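Local coordinates for protein catechol O-methyltransferase (Mycobacterium tuberculosis, PDB 6JCL) that transfers a methyl group from S-adenosyl-L-methionine to catechol-like compounds such as gallic acid, caffeic acid, dopamine and quercetin, with the help of a divalent metal cation, at residues 138-141 with 147-150; 151-156 with 160-165. All blocks are in the same frame, centred on the assembly; numbering follows the deposited sequence.

Contact 1: 138-141 with 147-150; sequences IDAD and AYIQ. With SR (strontium ion), chain J; SAH (S-adenosyl-L-homocysteine), chain I.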
ATOM      1  N   ILE A 138      -5.364  -1.180 -12.552  1.00 15.37           N
ATOM      2  CA  ILE A 138      -5.461  -2.092 -13.687  1.00 16.18           C
ATOM      3  C   ILE A 138      -5.978  -3.428 -13.168  1.00 18.41           C
ATOM      4  O   ILE A 138      -5.288  -4.128 -12.410  1.00 16.45           O
ATOM      5  CB  ILE A 138      -4.114  -2.240 -14.409  1.00 15.76           C
ATOM      6  CG1 ILE A 138      -3.645  -0.860 -14.910  1.00 17.17           C
ATOM      7  CG2 ILE A 138      -4.231  -3.242 -15.577  1.00 15.99           C
ATOM      8  CD1 ILE A 138      -2.355  -0.885 -15.734  1.00 18.30           C
ATOM      9  N   ASP A 139      -7.191  -3.794 -13.573  1.00 17.61           N
ATOM     10  CA  ASP A 139      -7.843  -4.973 -13.009  1.00 14.88           C
ATOM     11  C   ASP A 139      -8.842  -5.565 -14.008  1.00 18.88           C
ATOM     12  O   ASP A 139      -9.998  -5.839 -13.673  1.00 18.59           O
ATOM     13  CB  ASP A 139      -8.532  -4.628 -11.685  1.00 16.17           C
ATOM     14  CG  ASP A 139      -8.964  -5.880 -10.914  1.00 16.96           C
ATOM     15  OD1 ASP A 139      -8.324  -6.945 -11.136  1.00 18.21           O
ATOM     16  OD2 ASP A 139      -9.936  -5.807 -10.113  1.00 17.93           O
ATOM     17  N   ALA A 140      -8.399  -5.800 -15.245  1.00 18.34           N
ATOM     18  CA  ALA A 140      -9.310  -6.295 -16.279  1.00 16.22           C
ATOM     19  C   ALA A 140      -8.862  -7.665 -16.792  1.00 16.33           C
ATOM     20  O   ALA A 140      -8.619  -8.563 -15.975  1.00 17.84           O
ATOM     21  CB  ALA A 140      -9.443  -5.257 -17.403  1.00 16.81           C
ATOM     22  N   ASP A 141      -8.745  -7.851 -18.117  1.00 17.97           N
ATOM     23  CA  ASP A 141      -8.260  -9.121 -18.677  1.00 17.23           C
ATOM     24  C   ASP A 141      -6.742  -9.197 -18.524  1.00 20.03           C
ATOM     25  O   ASP A 141      -6.021  -8.292 -18.967  1.00 20.62           O
ATOM     26  CB  ASP A 141      -8.674  -9.287 -20.140  1.00 19.62           C
ATOM     27  CG  ASP A 141      -8.343  -8.076 -21.001  1.00 25.10           C
ATOM     28  OD1 ASP A 141      -8.485  -6.933 -20.520  1.00 21.36           O
ATOM     29  OD2 ASP A 141      -7.963  -8.276 -22.169  1.00 21.06           O
ATOM     30  N   ALA A 147      -0.104  -4.276 -22.052  1.00 20.28           N
ATOM     31  CA  ALA A 147      -0.627  -3.207 -22.908  1.00 20.56           C
ATOM     32  C   ALA A 147      -1.269  -2.087 -22.087  1.00 20.15           C
ATOM     33  O   ALA A 147      -1.074  -0.894 -22.389  1.00 21.87           O
ATOM     34  CB  ALA A 147      -1.650  -3.773 -23.886  1.00 20.94           C
ATOM     35  N   TYR A 148      -2.045  -2.448 -21.053  1.00 19.25           N
ATOM     36  CA  TYR A 148      -2.704  -1.422 -20.245  1.00 18.95           C
ATOM     37  C   TYR A 148      -1.687  -0.595 -19.470  1.00 21.13           C
ATOM     38  O   TYR A 148      -1.883   0.612 -19.270  1.00 19.22           O
ATOM     39  CB  TYR A 148      -3.722  -2.054 -19.284  1.00 18.11           C
ATOM     40  CG  TYR A 148      -4.835  -2.777 -19.995  1.00 20.48           C
ATOM     41  CD1 TYR A 148      -5.231  -2.400 -21.276  1.00 21.71           C
ATOM     42  CD2 TYR A 148      -5.494  -3.835 -19.382  1.00 17.69           C
ATOM     43  CE1 TYR A 148      -6.246  -3.071 -21.937  1.00 20.63           C
ATOM     44  CE2 TYR A 148      -6.502  -4.514 -20.031  1.00 17.97           C
ATOM     45  CZ  TYR A 148      -6.886  -4.122 -21.297  1.00 18.81           C
ATOM     46  OH  TYR A 148      -7.886  -4.810 -21.942  1.00 19.84           O
ATOM     47  N   ILE A 149      -0.597  -1.223 -19.023  1.00 18.68           N
ATOM     48  CA  ILE A 149       0.451  -0.477 -18.328  1.00 18.80           C
ATOM     49  C   ILE A 149       1.121   0.504 -19.288  1.00 19.88           C
ATOM     50  O   ILE A 149       1.378   1.664 -18.934  1.00 20.25           O
ATOM     51  CB  ILE A 149       1.470  -1.438 -17.686  1.00 19.71           C
ATOM     52  CG1 ILE A 149       0.833  -2.192 -16.524  1.00 19.25           C
ATOM     53  CG2 ILE A 149       2.725  -0.663 -17.209  1.00 21.07           C
ATOM     54  CD1 ILE A 149       1.592  -3.478 -16.179  1.00 22.82           C
ATOM     55  N   GLN A 150       1.381   0.072 -20.528  1.00 20.52           N
ATOM     56  CA  GLN A 150       1.939   0.987 -21.523  1.00 21.70           C
ATOM     57  C   GLN A 150       1.002   2.168 -21.775  1.00 24.81           C
ATOM     58  O   GLN A 150       1.453   3.318 -21.858  1.00 22.89           O
ATOM     59  CB  GLN A 150       2.241   0.222 -22.814  1.00 25.77           C
ATOM     60  CG  GLN A 150       3.468  -0.685 -22.674  1.00 30.83           C
ATOM     61  CD  GLN A 150       3.622  -1.693 -23.807  1.00 44.46           C
ATOM     62  OE1 GLN A 150       2.645  -2.107 -24.435  1.00 43.51           O
ATOM     63  NE2 GLN A 150       4.860  -2.090 -24.072  1.00 52.24           N
TER
HETATM   64 SR    SR J 302      -9.251  -8.170  -9.193  0.85 18.14          SR
HETATM   65  N   SAH I 301     -12.198  -3.965 -10.312  1.00 17.72           N
HETATM   66  CA  SAH I 301     -13.415  -4.706  -9.944  1.00 17.33           C
HETATM   67  CB  SAH I 301     -13.333  -6.130 -10.486  1.00 15.62           C
HETATM   68  CG  SAH I 301     -13.024  -6.221 -11.977  1.00 17.46           C
HETATM   69  SD  SAH I 301     -13.304  -7.916 -12.552  1.00 18.27           S
HETATM   70  C   SAH I 301     -13.614  -4.723  -8.435  1.00 19.50           C
HETATM   71  O   SAH I 301     -14.697  -4.434  -7.912  1.00 20.33           O
HETATM   72  OXT SAH I 301     -12.658  -4.998  -7.722  1.00 18.49           O
HETATM   73  C5' SAH I 301     -12.644  -7.695 -14.223  1.00 17.28           C
HETATM   74  C4' SAH I 301     -13.571  -6.907 -15.152  1.00 18.37           C
HETATM   75  O4' SAH I 301     -12.855  -6.637 -16.340  1.00 19.40           O
HETATM   76  C3' SAH I 301     -14.834  -7.659 -15.597  1.00 22.17           C
HETATM   77  O3' SAH I 301     -15.970  -6.840 -15.324  1.00 23.25           O
HETATM   78  C2' SAH I 301     -14.668  -7.859 -17.094  1.00 22.18           C
HETATM   79  O2' SAH I 301     -15.890  -7.882 -17.823  1.00 19.78           O
HETATM   80  C1' SAH I 301     -13.730  -6.701 -17.447  1.00 19.44           C
HETATM   81  N9  SAH I 301     -12.971  -6.866 -18.696  1.00 19.51           N
HETATM   82  C8  SAH I 301     -12.420  -8.034 -19.184  1.00 20.70           C
HETATM   83  N7  SAH I 301     -11.808  -7.734 -20.351  1.00 19.75           N
HETATM   84  C5  SAH I 301     -11.954  -6.407 -20.593  1.00 22.91           C
HETATM   85  C6  SAH I 301     -11.533  -5.603 -21.652  1.00 23.46           C
HETATM   86  N6  SAH I 301     -10.844  -6.105 -22.683  1.00 22.74           N
HETATM   87  N1  SAH I 301     -11.836  -4.263 -21.613  1.00 21.69           N
HETATM   88  C2  SAH I 301     -12.572  -3.729 -20.565  1.00 23.80           C
HETATM   89  N3  SAH I 301     -13.001  -4.527 -19.526  1.00 20.33           N
HETATM   90  C4  SAH I 301     -12.685  -5.854 -19.557  1.00 22.17           C
HETATM   91  O   HOH W   1     -11.170  -7.451  -7.685  1.00 20.56           O
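The phenol of Y148 reaches from helix 145-155 to the carboxylate of D141, and a short hydrogen bond of 2.6 Å runs from Y148 OH to D141 OD1. D141 accepts it with the syn lone pair of OD1, the oxygen lying at the ring's edge and in its plane, while the carboxylate itself is turned 58° from that plane. D141 has CG between the backbone N and the carbonyl carbon (chi1 50°), which brings the carboxylate up to the hydroxyl. Its other oxygen, OD2, is hydrogen-bonded to N144, so both oxygens are engaged and the group's rotation is restrained.

Apolar contacts join I138, the last residue of strand 133-138, to the helix. I138 CG2 sits near the plane of the Y148 ring, at its edge, and meets Y148 CB at 3.9 Å. With its chain extended (chi2 -176°), I138 carries CD1 to I149 CG1 at 3.5 Å, the two side chains crossing at about a right angle. A140 CB approaches Y148 CE2 obliquely.

This is the loop after strand 133-138 of the class I methyltransferase Rossmann-like fold, where the loop leaving a parallel strand at its C-terminal end lines the cofactor pocket. Y148 OH and D141 OD1 each lie 3.3 Å from N6 of the S-adenosyl-L-homocysteine adenine, and A140 packs on the nucleoside.

Metal and ligand bonds are made by D139, whose CB points away from the helix. Its carboxylate is bidentate on strontium, with OD1 at 2.5 Å and OD2 at 2.6 Å from the ion. The ligand's amino N also donates to D139 OD2, over 2.9 Å, and a strontium-bound water donates to the ligand's OXT. D165 and N166 are the other protein ligands of the metal.

Contact 2: 151-156 with 160-165; sequences WAIRLA and AVIVVD. With SR (strontium ion), chain J.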
ATOM      1  N   TRP A 151      -0.309   1.912 -21.868  1.00 24.09           N
ATOM      2  CA  TRP A 151      -1.265   3.009 -22.018  1.00 22.12           C
ATOM      3  C   TRP A 151      -1.277   3.888 -20.775  1.00 21.78           C
ATOM      4  O   TRP A 151      -1.379   5.117 -20.882  1.00 22.64           O
ATOM      5  CB  TRP A 151      -2.677   2.464 -22.289  1.00 21.78           C
ATOM      6  CG  TRP A 151      -2.974   2.342 -23.756  1.00 22.71           C
ATOM      7  CD1 TRP A 151      -3.119   1.187 -24.474  1.00 23.57           C
ATOM      8  CD2 TRP A 151      -3.125   3.415 -24.688  1.00 26.19           C
ATOM      9  NE1 TRP A 151      -3.356   1.479 -25.794  1.00 30.63           N
ATOM     10  CE2 TRP A 151      -3.367   2.840 -25.953  1.00 33.33           C
ATOM     11  CE3 TRP A 151      -3.091   4.807 -24.576  1.00 29.52           C
ATOM     12  CZ2 TRP A 151      -3.575   3.608 -27.096  1.00 35.51           C
ATOM     13  CZ3 TRP A 151      -3.288   5.570 -25.715  1.00 32.73           C
ATOM     14  CH2 TRP A 151      -3.529   4.967 -26.959  1.00 38.68           C
ATOM     15  N   ALA A 152      -1.189   3.274 -19.589  1.00 21.04           N
ATOM     16  CA  ALA A 152      -1.189   4.049 -18.345  1.00 20.48           C
ATOM     17  C   ALA A 152      -0.032   5.034 -18.318  1.00 24.63           C
ATOM     18  O   ALA A 152      -0.201   6.199 -17.948  1.00 24.06           O
ATOM     19  CB  ALA A 152      -1.134   3.106 -17.137  1.00 19.37           C
ATOM     20  N   ILE A 153       1.159   4.585 -18.701  1.00 22.97           N
ATOM     21  CA  ILE A 153       2.308   5.482 -18.756  1.00 24.04           C
ATOM     22  C   ILE A 153       2.047   6.627 -19.720  1.00 26.38           C
ATOM     23  O   ILE A 153       2.320   7.793 -19.407  1.00 27.63           O
ATOM     24  CB  ILE A 153       3.565   4.685 -19.139  1.00 24.06           C
ATOM     25  CG1 ILE A 153       3.913   3.709 -18.008  1.00 24.69           C
ATOM     26  CG2 ILE A 153       4.726   5.619 -19.506  1.00 29.32           C
ATOM     27  CD1 ILE A 153       4.989   2.720 -18.397  1.00 26.48           C
ATOM     28  N   ARG A 154       1.493   6.323 -20.899  1.00 24.09           N
ATOM     29  CA  ARG A 154       1.228   7.375 -21.876  1.00 25.38           C
ATOM     30  C   ARG A 154       0.197   8.379 -21.364  1.00 25.48           C
ATOM     31  O   ARG A 154       0.307   9.583 -21.631  1.00 27.49           O
ATOM     32  CB  ARG A 154       0.777   6.750 -23.201  1.00 31.11           C
ATOM     33  CG  ARG A 154       0.298   7.774 -24.224  1.00 35.45           C
ATOM     34  CD  ARG A 154      -0.009   7.127 -25.569  1.00 45.05           C
ATOM     35  NE  ARG A 154      -0.225   8.129 -26.610  1.00 55.71           N
ATOM     36  CZ  ARG A 154      -0.335   7.848 -27.905  1.00 58.59           C
ATOM     37  NH1 ARG A 154      -0.251   6.591 -28.320  1.00 56.45           N
ATOM     38  NH2 ARG A 154      -0.533   8.822 -28.785  1.00 60.20           N
ATOM     39  N   LEU A 155      -0.797   7.919 -20.610  1.00 24.39           N
ATOM     40  CA  LEU A 155      -1.914   8.775 -20.218  1.00 24.55           C
ATOM     41  C   LEU A 155      -1.763   9.366 -18.817  1.00 27.84           C
ATOM     42  O   LEU A 155      -2.636  10.123 -18.381  1.00 25.24           O
ATOM     43  CB  LEU A 155      -3.231   7.994 -20.302  1.00 27.38           C
ATOM     44  CG  LEU A 155      -3.644   7.448 -21.676  1.00 28.39           C
ATOM     45  CD1 LEU A 155      -4.949   6.672 -21.585  1.00 27.71           C
ATOM     46  CD2 LEU A 155      -3.764   8.564 -22.697  1.00 30.12           C
ATOM     47  N   ALA A 156      -0.686   9.055 -18.105  1.00 24.97           N
ATOM     48  CA  ALA A 156      -0.520   9.492 -16.725  1.00 23.52           C
ATOM     49  C   ALA A 156       0.403  10.700 -16.640  1.00 24.75           C
ATOM     50  O   ALA A 156       1.208  10.962 -17.534  1.00 29.92           O
ATOM     51  CB  ALA A 156       0.058   8.369 -15.869  1.00 25.07           C
ATOM     52  N   ALA A 160       2.616   9.714 -11.296  1.00 22.59           N
ATOM     53  CA  ALA A 160       1.367   9.006 -11.074  1.00 21.52           C
ATOM     54  C   ALA A 160       1.616   7.607 -10.508  1.00 20.40           C
ATOM     55  O   ALA A 160       2.674   6.995 -10.713  1.00 21.53           O
ATOM     56  CB  ALA A 160       0.586   8.876 -12.385  1.00 21.58           C
ATOM     57  N   VAL A 161       0.597   7.084  -9.834  1.00 19.56           N
ATOM     58  CA  VAL A 161       0.642   5.751  -9.235  1.00 20.13           C
ATOM     59  C   VAL A 161      -0.110   4.785 -10.136  1.00 20.07           C
ATOM     60  O   VAL A 161      -1.227   5.086 -10.575  1.00 18.23           O
ATOM     61  CB  VAL A 161       0.017   5.760  -7.828  1.00 18.15           C
ATOM     62  CG1 VAL A 161       0.026   4.358  -7.219  1.00 17.24           C
ATOM     63  CG2 VAL A 161       0.759   6.746  -6.916  1.00 18.86           C
ATOM     64  N   ILE A 162       0.502   3.632 -10.425  1.00 17.56           N
ATOM     65  CA  ILE A 162      -0.154   2.529 -11.131  1.00 17.02           C
ATOM     66  C   ILE A 162      -0.237   1.358 -10.170  1.00 17.96           C
ATOM     67  O   ILE A 162       0.779   0.955  -9.587  1.00 19.17           O
ATOM     68  CB  ILE A 162       0.606   2.117 -12.411  1.00 18.46           C
ATOM     69  CG1 ILE A 162       0.664   3.286 -13.404  1.00 21.02           C
ATOM     70  CG2 ILE A 162      -0.092   0.903 -13.069  1.00 18.17           C
ATOM     71  CD1 ILE A 162       1.642   3.055 -14.616  1.00 22.28           C
ATOM     72  N   VAL A 163      -1.435   0.804 -10.012  1.00 15.73           N
ATOM     73  CA  VAL A 163      -1.648  -0.380  -9.183  1.00 15.08           C
ATOM     74  C   VAL A 163      -2.203  -1.478 -10.078  1.00 18.05           C
ATOM     75  O   VAL A 163      -3.154  -1.239 -10.835  1.00 16.69           O
ATOM     76  CB  VAL A 163      -2.610  -0.084  -8.018  1.00 14.86           C
ATOM     77  CG1 VAL A 163      -2.922  -1.370  -7.251  1.00 15.61           C
ATOM     78  CG2 VAL A 163      -2.014   0.973  -7.059  1.00 18.80           C
ATOM     79  N   VAL A 164      -1.604  -2.669 -10.007  1.00 15.64           N
ATOM     80  CA  VAL A 164      -2.060  -3.827 -10.775  1.00 15.76           C
ATOM     81  C   VAL A 164      -2.495  -4.895  -9.773  1.00 16.24           C
ATOM     82  O   VAL A 164      -1.709  -5.284  -8.899  1.00 16.13           O
ATOM     83  CB  VAL A 164      -0.972  -4.377 -11.712  1.00 16.24           C
ATOM     84  CG1 VAL A 164      -1.558  -5.504 -12.570  1.00 14.82           C
ATOM     85  CG2 VAL A 164      -0.348  -3.252 -12.590  1.00 15.67           C
ATOM     86  N   ASP A 165      -3.737  -5.360  -9.900  1.00 14.10           N
ATOM     87  CA  ASP A 165      -4.278  -6.374  -8.998  1.00 15.15           C
ATOM     88  C   ASP A 165      -3.905  -7.793  -9.446  1.00 16.84           C
ATOM     89  O   ASP A 165      -3.664  -8.069 -10.631  1.00 14.79           O
ATOM     90  CB  ASP A 165      -5.807  -6.255  -8.928  1.00 16.26           C
ATOM     91  CG  ASP A 165      -6.390  -6.853  -7.651  1.00 17.87           C
ATOM     92  OD1 ASP A 165      -5.640  -7.008  -6.660  1.00 19.26           O
ATOM     93  OD2 ASP A 165      -7.611  -7.166  -7.640  1.00 18.44           O
TER
HETATM   94 SR    SR J 302      -9.251  -8.170  -9.193  0.85 18.14          SR
HETATM   95  O   HOH W   1     -11.170  -7.451  -7.685  1.00 20.56           O
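A beta-alpha-beta crossover of the Rossmann-like methyltransferase fold ends here: helix 145-155 has followed strand 133-138, and its last turns lie over strand 160-165, the next parallel strand. The helix is seated on the strand by three apolar contacts, all between buried residues. On the strand, I162 directs its CB toward the helix. Its CG1 is anti to the carbonyl carbon (chi1 -62°) and the chain is extended beyond it, which projects CD1 between two helical neighbours. I162 CD1 touches A152 CB at 3.8 Å and I153 CG1 at 4.1 Å, the latter side chain crossing that of I162 at about a right angle. The small A152 methyl goes with a close approach of the backbones, 7.4 Å between A152 CA and I162 CA.

At the other end two methyls touch, A156 CB to A160 CB at 3.6 Å. A156 is the first residue to leave helical geometry, and the CA atoms of A156 and A160 are 6.0 Å apart as the chain turns back into the strand.

Farther along, D165 OD2 binds strontium at 2.5 Å. I162 also packs on I138 of strand 133-138, V219 of strand 212-219 and L198 of strand 198-206. On the sheet's opposite face V161 points away from the helix and touches A58 of the second subunit.

In the fold
Helix 145-155 serves both contacts, its earlier turns in contact 1 and its later ones in contact 2, and their centres lie 8 Å apart. Strands 133-138 and 160-165 join them directly: I138 N is 2.8 Å from V163 O and I138 O is 3.2 Å from D165 N, both probable parallel-sheet hydrogen bonds. Under the helix, I138 CD1 packs on I162 CG2 at 3.9 Å. The same pairing brings the two metal-binding aspartates close together, D139 just after its strand, with D139 OD1 3.4 Å from D165 CB. The strontium site thus draws on both contacts, whereas the cofactor pocket draws on D139, A140, D141 and Y148 of contact 1; I162's side chain is about 13 Å from the bound S-adenosyl-L-homocysteine.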